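Local coordinates for PHD finger protein 14 (Danio rerio, PDB 7D86) that reads chromatin by binding histone H3, preferentially unmodified, through a module of PHD and pre-PHD zinc fingers, and represses PDGFRA expression, at residues V14-N19 / K195-N200; P73-C78 / W93-C98; G143-C148 / F156-C161; E165-E170 / Y184-A189. All blocks are in the same frame, centred on the assembly; numbering follows the deposited sequence.

Contact 1 (V14-N19 / K195-N200); sequences VCLGDN and KWKRKN. With ZN (zinc ion), chain E.
The backbone oxygen of Leu16 is gripped by the amide of Asn200, whose ND2 stands 2.7 Å from Leu16 O. The bond is nearly straight at hydrogen (171°), the acceptor lies in the plane of the amide, and ND2 sits almost on the extension of the carbonyl. Leu16 O also faces the edge of the Trp196 indole, in the ring plane and 3.6 Å from Trp196 CZ3. Asn200 reaches it because CG stands beside its own backbone N (chi1 -78°), and an alanine here would probably leave the Leu16 carbonyl without its amide partner and the loop freer to shift on the helix. On the apolar side, Leu16 CD1 touches Lys197 CB at 3.9 Å, the two side chains crossing at about a right angle; the amine of Lys197 extends past this contact to bond Leu168 O. Helix 191-204 covers Leu16 further with Tyr201 and Leu204. Beside the gripped carbonyl, Gly17 N donates to Cys15 SG (3.4 Å), a zinc ligand together with Cys12, His37 and Cys40. The C-terminal helix thus rests on the CxxC zinc knuckle of the first PHD finger, where two interleaved zinc sites form the cross-brace of this fold.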
# COMPACT_ATOMS: atom_id res chain seq x y z
N VAL A 14 1.40 4.64 3.89
CA VAL A 14 0.56 3.45 3.83
C VAL A 14 -0.92 3.80 3.79
O VAL A 14 -1.63 3.40 2.88
CB VAL A 14 0.88 2.51 5.01
CG1 VAL A 14 -0.13 1.33 5.06
CG2 VAL A 14 2.32 1.99 4.90
N CYS A 15 -1.39 4.58 4.77
CA CYS A 15 -2.79 4.94 4.86
C CYS A 15 -3.10 6.35 4.36
O CYS A 15 -4.27 6.71 4.29
CB CYS A 15 -3.28 4.82 6.31
SG CYS A 15 -2.51 6.02 7.44
N LEU A 16 -2.08 7.14 4.01
CA LEU A 16 -2.19 8.54 3.57
C LEU A 16 -2.76 9.47 4.64
O LEU A 16 -3.05 10.63 4.35
CB LEU A 16 -3.00 8.68 2.28
CG LEU A 16 -2.45 7.90 1.07
CD1 LEU A 16 -3.28 8.16 -0.17
CD2 LEU A 16 -0.96 8.21 0.82
N GLY A 17 -2.91 9.00 5.88
CA GLY A 17 -3.28 9.88 6.97
C GLY A 17 -2.11 10.74 7.41
O GLY A 17 -0.96 10.51 7.05
N ASP A 18 -2.42 11.74 8.24
CA ASP A 18 -1.40 12.68 8.68
C ASP A 18 -1.36 12.88 10.20
O ASP A 18 -0.62 13.75 10.67
CB ASP A 18 -1.57 14.04 7.99
CG ASP A 18 -2.96 14.64 8.19
OD1 ASP A 18 -3.40 14.80 9.35
OD2 ASP A 18 -3.61 14.98 7.19
N ASN A 19 -2.14 12.12 10.96
CA ASN A 19 -2.21 12.32 12.40
C ASN A 19 -1.03 11.62 13.07
O ASN A 19 -0.89 10.40 12.97
CB ASN A 19 -3.53 11.80 12.95
CG ASN A 19 -3.92 12.46 14.26
OD1 ASN A 19 -3.37 13.50 14.63
ND2 ASN A 19 -4.88 11.87 14.97
N LYS A 195 -10.42 13.08 -2.76
CA LYS A 195 -9.77 14.37 -2.89
C LYS A 195 -8.62 14.53 -1.89
O LYS A 195 -7.50 14.89 -2.26
CB LYS A 195 -10.81 15.48 -2.73
CG LYS A 195 -11.35 15.97 -4.06
CD LYS A 195 -12.25 17.18 -3.92
CE LYS A 195 -13.61 16.78 -3.39
NZ LYS A 195 -14.72 17.61 -3.98
N TRP A 196 -8.87 14.25 -0.61
CA TRP A 196 -7.79 14.46 0.35
C TRP A 196 -6.75 13.35 0.27
O TRP A 196 -5.57 13.60 0.56
CB TRP A 196 -8.33 14.63 1.78
CG TRP A 196 -8.95 13.41 2.41
CD1 TRP A 196 -10.28 13.14 2.52
CD2 TRP A 196 -8.26 12.32 3.04
NE1 TRP A 196 -10.47 11.95 3.18
CE2 TRP A 196 -9.24 11.42 3.51
CE3 TRP A 196 -6.91 12.02 3.25
CZ2 TRP A 196 -8.91 10.24 4.17
CZ3 TRP A 196 -6.59 10.85 3.91
CH2 TRP A 196 -7.59 9.97 4.35
N LYS A 197 -7.13 12.15 -0.17
CA LYS A 197 -6.13 11.10 -0.34
C LYS A 197 -5.22 11.39 -1.53
O LYS A 197 -4.00 11.21 -1.45
CB LYS A 197 -6.79 9.73 -0.51
CG LYS A 197 -7.45 9.23 0.76
CD LYS A 197 -8.37 8.06 0.45
CE LYS A 197 -9.01 7.54 1.73
NZ LYS A 197 -10.08 6.54 1.44
N ARG A 198 -5.79 11.83 -2.66
CA ARG A 198 -4.95 12.20 -3.79
C ARG A 198 -4.01 13.34 -3.42
O ARG A 198 -2.83 13.35 -3.80
CB ARG A 198 -5.81 12.61 -4.99
CG ARG A 198 -6.54 11.46 -5.64
CD ARG A 198 -7.41 11.95 -6.79
NE ARG A 198 -6.63 12.35 -7.95
CZ ARG A 198 -7.12 12.99 -9.01
NH1 ARG A 198 -8.41 13.31 -9.05
NH2 ARG A 198 -6.33 13.32 -10.02
N LYS A 199 -4.51 14.30 -2.64
CA LYS A 199 -3.69 15.43 -2.21
C LYS A 199 -2.54 14.95 -1.32
O LYS A 199 -1.39 15.36 -1.50
CB LYS A 199 -4.55 16.46 -1.48
CG LYS A 199 -3.76 17.63 -0.92
CD LYS A 199 -4.67 18.65 -0.24
CE LYS A 199 -3.86 19.79 0.36
NZ LYS A 199 -3.16 20.60 -0.67
N ASN A 200 -2.83 14.07 -0.36
CA ASN A 200 -1.78 13.60 0.54
C ASN A 200 -0.78 12.70 -0.18
O ASN A 200 0.41 12.73 0.13
CB ASN A 200 -2.38 12.88 1.74
CG ASN A 200 -2.93 13.84 2.77
OD1 ASN A 200 -2.94 15.05 2.56
ND2 ASN A 200 -3.39 13.31 3.90
ZN ZN E . -0.66 5.05 8.39

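Contact 2 (P73-C78 / W93-C98); sequences PSCELC and WVHVVC. With ZN (zinc ion), chain C.
The complete zinc site of the C2HC pre-PHD finger is assembled here, with Cys75 SG, Cys78 SG, Cys98 SG and His95 ND1 as ligands, the last 2.0 Å from zinc. Cys75 SG, turned opposite its backbone N (chi1 -175°), carries more than the metal: His95 N donates to it across the contact at 3.3 Å, and Leu77 N donates from within its own turn, two amides likely to temper the thiolate charge. Cys78 SG lies at the edge of the His95 imidazole, near its plane, and NE2 of that ring bonds Asp82 O. A knuckle (73-78), a hairpin (85-87 with 93-95) and a helix starting after His95, its N-cap, follow one another around the metal, as in treble-clef zinc fingers. Next to the sulfurs, Leu77 CD1 presses on Cys98 CB and Leu77 CG on Val94 CG1, each pair at 3.9 Å. At the other end, Glu76 N donates to Trp93 O (2.9 Å, 149°), while Pro73 CB lies over one indole face, 3.9 Å from the centroid of the five-membered ring of Trp93, a CH-pi contact; a water accepting from Trp93 N (3.1 Å) sits between the segments, beside Ser74 O and Glu76 OE2.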
# COMPACT_ATOMS: atom_id res chain seq x y z
N PRO A 73 14.09 -1.83 -3.38
CA PRO A 73 13.45 -3.02 -3.95
C PRO A 73 12.37 -2.64 -4.95
O PRO A 73 11.94 -1.50 -5.05
CB PRO A 73 12.86 -3.69 -2.71
CG PRO A 73 12.46 -2.54 -1.84
CD PRO A 73 13.50 -1.46 -2.08
N SER A 74 11.96 -3.65 -5.71
CA SER A 74 10.72 -3.62 -6.46
C SER A 74 9.70 -4.50 -5.76
O SER A 74 10.05 -5.44 -5.06
CB SER A 74 10.93 -4.10 -7.90
OG SER A 74 11.75 -3.21 -8.62
N CYS A 75 8.42 -4.17 -5.94
CA CYS A 75 7.35 -4.97 -5.35
C CYS A 75 7.04 -6.16 -6.24
O CYS A 75 7.00 -6.04 -7.46
CB CYS A 75 6.10 -4.11 -5.14
SG CYS A 75 4.76 -4.98 -4.29
N GLU A 76 6.81 -7.32 -5.61
CA GLU A 76 6.39 -8.48 -6.37
C GLU A 76 4.99 -8.32 -6.95
O GLU A 76 4.61 -9.09 -7.85
CB GLU A 76 6.43 -9.73 -5.49
CG GLU A 76 7.84 -10.11 -5.03
CD GLU A 76 8.76 -10.39 -6.19
OE1 GLU A 76 8.40 -11.21 -7.07
OE2 GLU A 76 9.86 -9.79 -6.25
N LEU A 77 4.22 -7.35 -6.47
CA LEU A 77 2.80 -7.29 -6.76
C LEU A 77 2.37 -6.06 -7.54
O LEU A 77 1.19 -5.95 -7.88
CB LEU A 77 1.99 -7.34 -5.45
CG LEU A 77 2.27 -8.49 -4.48
CD1 LEU A 77 1.48 -8.25 -3.19
CD2 LEU A 77 1.90 -9.84 -5.09
N CYS A 78 3.28 -5.14 -7.84
CA CYS A 78 2.93 -3.90 -8.51
C CYS A 78 4.20 -3.27 -9.07
O CYS A 78 5.31 -3.64 -8.65
CB CYS A 78 2.23 -2.92 -7.55
SG CYS A 78 3.41 -1.99 -6.54
N TRP A 93 10.37 -8.67 -1.92
CA TRP A 93 9.84 -7.48 -1.29
C TRP A 93 8.45 -7.16 -1.83
O TRP A 93 8.17 -7.37 -3.02
CB TRP A 93 10.78 -6.29 -1.50
CG TRP A 93 12.12 -6.52 -0.85
CD1 TRP A 93 13.20 -7.15 -1.41
CD2 TRP A 93 12.50 -6.14 0.47
NE1 TRP A 93 14.24 -7.18 -0.50
CE2 TRP A 93 13.83 -6.57 0.66
CE3 TRP A 93 11.85 -5.48 1.51
CZ2 TRP A 93 14.52 -6.35 1.85
CZ3 TRP A 93 12.52 -5.26 2.69
CH2 TRP A 93 13.85 -5.69 2.85
N VAL A 94 7.59 -6.68 -0.95
CA VAL A 94 6.27 -6.19 -1.33
C VAL A 94 5.97 -4.91 -0.55
O VAL A 94 6.43 -4.73 0.58
CB VAL A 94 5.16 -7.25 -1.08
CG1 VAL A 94 5.34 -8.44 -2.01
CG2 VAL A 94 5.16 -7.70 0.37
N HIS A 95 5.16 -4.03 -1.15
CA HIS A 95 4.63 -2.90 -0.40
C HIS A 95 3.80 -3.38 0.78
O HIS A 95 3.05 -4.36 0.68
CB HIS A 95 3.76 -1.99 -1.28
CG HIS A 95 4.51 -1.25 -2.33
ND1 HIS A 95 4.40 -1.56 -3.67
CD2 HIS A 95 5.39 -0.22 -2.25
CE1 HIS A 95 5.19 -0.76 -4.36
NE2 HIS A 95 5.79 0.07 -3.53
N VAL A 96 3.91 -2.67 1.90
CA VAL A 96 2.94 -2.86 2.98
C VAL A 96 1.52 -2.67 2.45
O VAL A 96 0.62 -3.46 2.76
CB VAL A 96 3.24 -1.91 4.15
CG1 VAL A 96 2.07 -1.87 5.12
CG2 VAL A 96 4.54 -2.31 4.86
N VAL A 97 1.31 -1.64 1.64
CA VAL A 97 -0.05 -1.37 1.17
C VAL A 97 -0.54 -2.49 0.25
O VAL A 97 -1.70 -2.91 0.32
CB VAL A 97 -0.13 0.02 0.51
CG1 VAL A 97 0.52 0.04 -0.86
CG2 VAL A 97 -1.58 0.47 0.43
N CYS A 98 0.35 -3.03 -0.59
CA CYS A 98 -0.08 -4.14 -1.45
C CYS A 98 -0.45 -5.36 -0.62
O CYS A 98 -1.40 -6.09 -0.95
CB CYS A 98 1.01 -4.47 -2.48
SG CYS A 98 1.17 -3.22 -3.79
ZN ZN C . 3.38 -3.05 -4.54
O HOH W 1 10.80 -7.87 -4.84

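Contact 3 (G143-C148 / F156-C161); sequences GVCISC and FFHVTC. With ZN (zinc ion), chain D; ZN (zinc ion), chain B.
Ile146 and Phe157 form the tight centre, a hydrogen-bonded antiparallel pair in which Ile146 N donates to Phe157 O at 2.8 Å and Phe157 N to Ile146 O at 2.9 Å. On the face of the hairpin shared by these two residues, Ile146 CG1 leans obliquely on Phe157 CD1 (3.7 Å), placed there by a chi1 of 61° that sets CG1 between the backbone N and carbonyl carbon. The other branch, CG2, meets Val159 CG2 at about a right angle between the side chains, and Leu168 covers both residues from strand 168-170. The strands 145-147 and 156-158 make the hairpin between the two zinc sites of the second PHD finger: Cys148 serves one metal with Cys153, Cys185 and His188, while His158 and Cys161 serve the other with Cys131 and Cys134, the interleaved cross-brace of PHD fingers. Toward His158 the contact is looser: Cys145 SG stands over one face of the imidazole, 4.4 Å from the His158 ring centroid, and a water links the chain just before strand 145-147 to the start of helix 159-164, accepting from Val159 N at 2.8 Å and donating to Val144 O at 3.0 Å. On the partly exposed opposite face, Ser147 CB packs obliquely against Phe156 CE1 (3.5 Å), and Lys129 makes a cation-pi contact with the same phenyl ring.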
# COMPACT_ATOMS: atom_id res chain seq x y z
N GLY A 143 2.51 -7.93 -11.91
CA GLY A 143 2.05 -8.03 -10.55
C GLY A 143 0.61 -8.49 -10.48
O GLY A 143 0.10 -9.20 -11.36
N VAL A 144 -0.06 -8.07 -9.42
CA VAL A 144 -1.40 -8.55 -9.09
C VAL A 144 -2.31 -7.34 -8.96
O VAL A 144 -1.97 -6.37 -8.27
CB VAL A 144 -1.39 -9.39 -7.80
CG1 VAL A 144 -2.82 -9.78 -7.40
CG2 VAL A 144 -0.56 -10.64 -7.99
N CYS A 145 -3.45 -7.38 -9.64
CA CYS A 145 -4.44 -6.32 -9.52
C CYS A 145 -5.49 -6.69 -8.49
O CYS A 145 -5.76 -7.87 -8.25
CB CYS A 145 -5.14 -6.07 -10.86
SG CYS A 145 -4.13 -5.23 -12.09
N ILE A 146 -6.08 -5.66 -7.88
CA ILE A 146 -7.30 -5.81 -7.09
C ILE A 146 -8.43 -5.21 -7.91
O ILE A 146 -8.19 -4.57 -8.94
CB ILE A 146 -7.20 -5.12 -5.72
CG1 ILE A 146 -6.97 -3.62 -5.92
CG2 ILE A 146 -6.13 -5.79 -4.85
CD1 ILE A 146 -6.95 -2.82 -4.65
N SER A 147 -9.66 -5.36 -7.43
CA SER A 147 -10.81 -4.84 -8.14
C SER A 147 -11.61 -3.91 -7.26
O SER A 147 -11.46 -3.89 -6.03
CB SER A 147 -11.71 -5.95 -8.65
OG SER A 147 -12.90 -5.40 -9.19
N CYS A 148 -12.49 -3.15 -7.91
CA CYS A 148 -13.41 -2.28 -7.18
C CYS A 148 -14.34 -3.13 -6.33
O CYS A 148 -14.76 -4.22 -6.73
CB CYS A 148 -14.22 -1.42 -8.16
SG CYS A 148 -15.56 -0.45 -7.42
N PHE A 156 -10.20 -3.23 -12.56
CA PHE A 156 -8.97 -3.77 -11.98
C PHE A 156 -7.85 -2.74 -11.98
O PHE A 156 -7.70 -1.97 -12.94
CB PHE A 156 -8.52 -5.03 -12.72
CG PHE A 156 -9.52 -6.14 -12.67
CD1 PHE A 156 -9.76 -6.82 -11.49
CD2 PHE A 156 -10.23 -6.49 -13.80
CE1 PHE A 156 -10.70 -7.84 -11.44
CE2 PHE A 156 -11.17 -7.51 -13.75
CZ PHE A 156 -11.40 -8.19 -12.56
N PHE A 157 -7.04 -2.77 -10.92
CA PHE A 157 -5.91 -1.86 -10.81
C PHE A 157 -4.93 -2.38 -9.77
O PHE A 157 -5.30 -3.10 -8.85
CB PHE A 157 -6.36 -0.44 -10.43
CG PHE A 157 -7.64 -0.39 -9.64
CD1 PHE A 157 -7.68 -0.84 -8.33
CD2 PHE A 157 -8.80 0.13 -10.20
CE1 PHE A 157 -8.87 -0.80 -7.60
CE2 PHE A 157 -9.98 0.18 -9.47
CZ PHE A 157 -10.01 -0.28 -8.17
N HIS A 158 -3.66 -2.01 -9.94
CA HIS A 158 -2.68 -2.28 -8.90
C HIS A 158 -3.06 -1.52 -7.64
O HIS A 158 -3.67 -0.45 -7.70
CB HIS A 158 -1.28 -1.84 -9.33
CG HIS A 158 -0.74 -2.59 -10.51
ND1 HIS A 158 -0.49 -1.99 -11.72
CD2 HIS A 158 -0.41 -3.89 -10.65
CE1 HIS A 158 -0.02 -2.89 -12.56
NE2 HIS A 158 0.04 -4.05 -11.94
N VAL A 159 -2.66 -2.07 -6.48
CA VAL A 159 -2.98 -1.42 -5.21
C VAL A 159 -2.37 -0.03 -5.15
O VAL A 159 -3.01 0.93 -4.71
CB VAL A 159 -2.51 -2.29 -4.03
CG1 VAL A 159 -2.76 -1.55 -2.71
CG2 VAL A 159 -3.21 -3.64 -4.06
N THR A 160 -1.11 0.11 -5.60
CA THR A 160 -0.45 1.41 -5.52
C THR A 160 -0.96 2.38 -6.57
O THR A 160 -0.93 3.60 -6.34
CB THR A 160 1.07 1.24 -5.64
OG1 THR A 160 1.37 0.39 -6.76
CG2 THR A 160 1.62 0.60 -4.37
N CYS A 161 -1.41 1.88 -7.71
CA CYS A 161 -2.05 2.74 -8.70
C CYS A 161 -3.37 3.28 -8.16
O CYS A 161 -3.67 4.47 -8.31
CB CYS A 161 -2.25 1.98 -10.01
SG CYS A 161 -0.70 1.60 -10.92
ZN ZN D . -1.03 -0.11 -12.45
ZN ZN B . -16.41 0.31 -9.45
O HOH W 2 -0.91 -4.24 -6.43

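Contact 4 (E165-E170 / Y184-A189); sequences EGLLSE and YCKQHA. With ZN (zinc ion), chain B.
The carboxylate of Glu165 is covered on one face by the end of Lys186: NZ stands above its plane, 3.5 Å from OE1, in a salt bridge, and the Lys186 CE methylene comes to 3.3 Å of the same Glu165 OE1. Lys186 gets there fully extended beyond CG, while the glutamate is folded at chi2 (-66°). OE1 also makes a salt bridge to Arg194, so two cations share this oxygen, and a glutamine in place of Glu165 would probably leave Lys186 and Arg194 without this shared negative charge. The Tyr184 ring meets Phe182 with planes about 55° apart. Next to the salt bridge, Leu167 wraps the carbonyl of Tyr184: its CB is 3.2 Å from Tyr184 O and CD2 3.3 Å from that oxygen. Leu167 CD2 reaches on to Ala189 CB at 3.9 Å, and a weak bond joins Tyr184 N to Leu167 O (3.3 Å). Cys185 SG and His188 ND1 complete the second zinc site of the PHD-type 2 finger with Cys148 and Cys153. The contact thus lies where helix 159-164 ends in a Schellman motif at Gly166, beside the strand pair 168-170 and 181-183, with Arg194 of helix 191-204 packing on Leu167, Lys186 and Ala189.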
# COMPACT_ATOMS: atom_id res chain seq x y z
N GLU A 165 -4.57 7.34 -6.94
CA GLU A 165 -5.82 7.99 -7.33
C GLU A 165 -6.77 8.21 -6.16
O GLU A 165 -7.90 8.68 -6.39
CB GLU A 165 -6.50 7.16 -8.43
CG GLU A 165 -5.76 7.15 -9.75
CD GLU A 165 -5.73 8.52 -10.42
OE1 GLU A 165 -6.62 9.34 -10.13
OE2 GLU A 165 -4.81 8.77 -11.23
N GLY A 166 -6.35 7.90 -4.94
CA GLY A 166 -7.17 8.15 -3.77
C GLY A 166 -8.29 7.14 -3.57
O GLY A 166 -9.33 7.48 -3.00
N LEU A 167 -8.09 5.91 -4.03
CA LEU A 167 -9.18 4.94 -4.11
C LEU A 167 -9.16 3.89 -3.00
O LEU A 167 -10.11 3.11 -2.89
CB LEU A 167 -9.13 4.23 -5.47
CG LEU A 167 -9.19 5.16 -6.69
CD1 LEU A 167 -9.14 4.36 -7.97
CD2 LEU A 167 -10.46 6.00 -6.64
N LEU A 168 -8.12 3.85 -2.18
CA LEU A 168 -8.01 2.85 -1.12
C LEU A 168 -8.59 3.41 0.17
O LEU A 168 -8.30 4.54 0.56
CB LEU A 168 -6.55 2.44 -0.88
CG LEU A 168 -5.75 1.93 -2.08
CD1 LEU A 168 -4.35 1.53 -1.63
CD2 LEU A 168 -6.47 0.76 -2.74
N SER A 169 -9.43 2.60 0.83
CA SER A 169 -10.07 2.98 2.08
C SER A 169 -9.85 1.91 3.13
O SER A 169 -9.67 0.73 2.82
CB SER A 169 -11.59 3.21 1.89
OG SER A 169 -11.85 4.19 0.91
N GLU A 170 -9.88 2.33 4.39
CA GLU A 170 -9.90 1.41 5.52
C GLU A 170 -11.10 1.77 6.38
O GLU A 170 -11.22 2.92 6.82
CB GLU A 170 -8.61 1.48 6.33
CG GLU A 170 -8.59 0.54 7.54
CD GLU A 170 -7.30 0.63 8.35
OE1 GLU A 170 -7.11 -0.20 9.25
OE2 GLU A 170 -6.49 1.54 8.08
N TYR A 184 -12.52 1.31 -4.24
CA TYR A 184 -13.55 1.64 -5.22
C TYR A 184 -12.91 2.26 -6.45
O TYR A 184 -11.97 3.06 -6.34
CB TYR A 184 -14.58 2.63 -4.67
CG TYR A 184 -15.47 2.13 -3.55
CD1 TYR A 184 -15.96 0.84 -3.55
CD2 TYR A 184 -15.82 2.97 -2.51
CE1 TYR A 184 -16.79 0.39 -2.52
CE2 TYR A 184 -16.63 2.55 -1.49
CZ TYR A 184 -17.11 1.26 -1.49
OH TYR A 184 -17.91 0.86 -0.45
N CYS A 185 -13.42 1.92 -7.63
CA CYS A 185 -12.94 2.61 -8.81
C CYS A 185 -13.37 4.08 -8.76
O CYS A 185 -14.14 4.49 -7.88
CB CYS A 185 -13.47 1.94 -10.08
SG CYS A 185 -15.26 2.16 -10.29
N LYS A 186 -12.88 4.87 -9.71
CA LYS A 186 -13.21 6.30 -9.72
C LYS A 186 -14.71 6.53 -9.84
O LYS A 186 -15.23 7.50 -9.28
CB LYS A 186 -12.48 7.01 -10.86
CG LYS A 186 -10.96 7.03 -10.74
CD LYS A 186 -10.36 7.79 -11.90
CE LYS A 186 -8.85 7.64 -11.95
NZ LYS A 186 -8.25 8.35 -13.12
N GLN A 187 -15.41 5.67 -10.57
CA GLN A 187 -16.84 5.90 -10.74
C GLN A 187 -17.61 5.69 -9.44
O GLN A 187 -18.64 6.33 -9.23
CB GLN A 187 -17.40 4.99 -11.84
CG GLN A 187 -18.81 5.35 -12.26
CD GLN A 187 -19.34 4.43 -13.34
OE1 GLN A 187 -18.75 3.39 -13.64
NE2 GLN A 187 -20.48 4.80 -13.92
N HIS A 188 -17.10 4.84 -8.55
CA HIS A 188 -17.84 4.45 -7.36
C HIS A 188 -17.26 4.99 -6.06
O HIS A 188 -17.80 4.70 -4.99
CB HIS A 188 -17.91 2.92 -7.30
CG HIS A 188 -18.69 2.32 -8.44
ND1 HIS A 188 -18.23 1.25 -9.18
CD2 HIS A 188 -19.90 2.65 -8.96
CE1 HIS A 188 -19.11 0.95 -10.11
NE2 HIS A 188 -20.14 1.78 -10.00
N ALA A 189 -16.19 5.78 -6.13
CA ALA A 189 -15.50 6.22 -4.93
C ALA A 189 -16.23 7.38 -4.25
O ALA A 189 -16.98 8.12 -4.88
CB ALA A 189 -14.08 6.65 -5.26
ZN ZN B . -16.41 0.31 -9.45

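In the fold
Contact 1 spans almost the whole chain: the zinc knuckle of the first PHD finger, near the N terminus, is joined to helix 191-204 near the C terminus. The other three fall within that span and follow one another in series. Contact 2 closes the short pre-PHD finger, contact 3 the hairpin of the second PHD finger, and contact 4 the end of that finger, sharing a zinc ion with contact 3. Neighbours also join directly: Leu77 O pairs with Val144 N between contacts 2 and 3, Val14 packs on Val96 between contacts 1 and 2, and the helix of contact 1 also lies against segment 165-170 of contact 4. The three zinc fingers and the C-terminal helix thus form one compact unit.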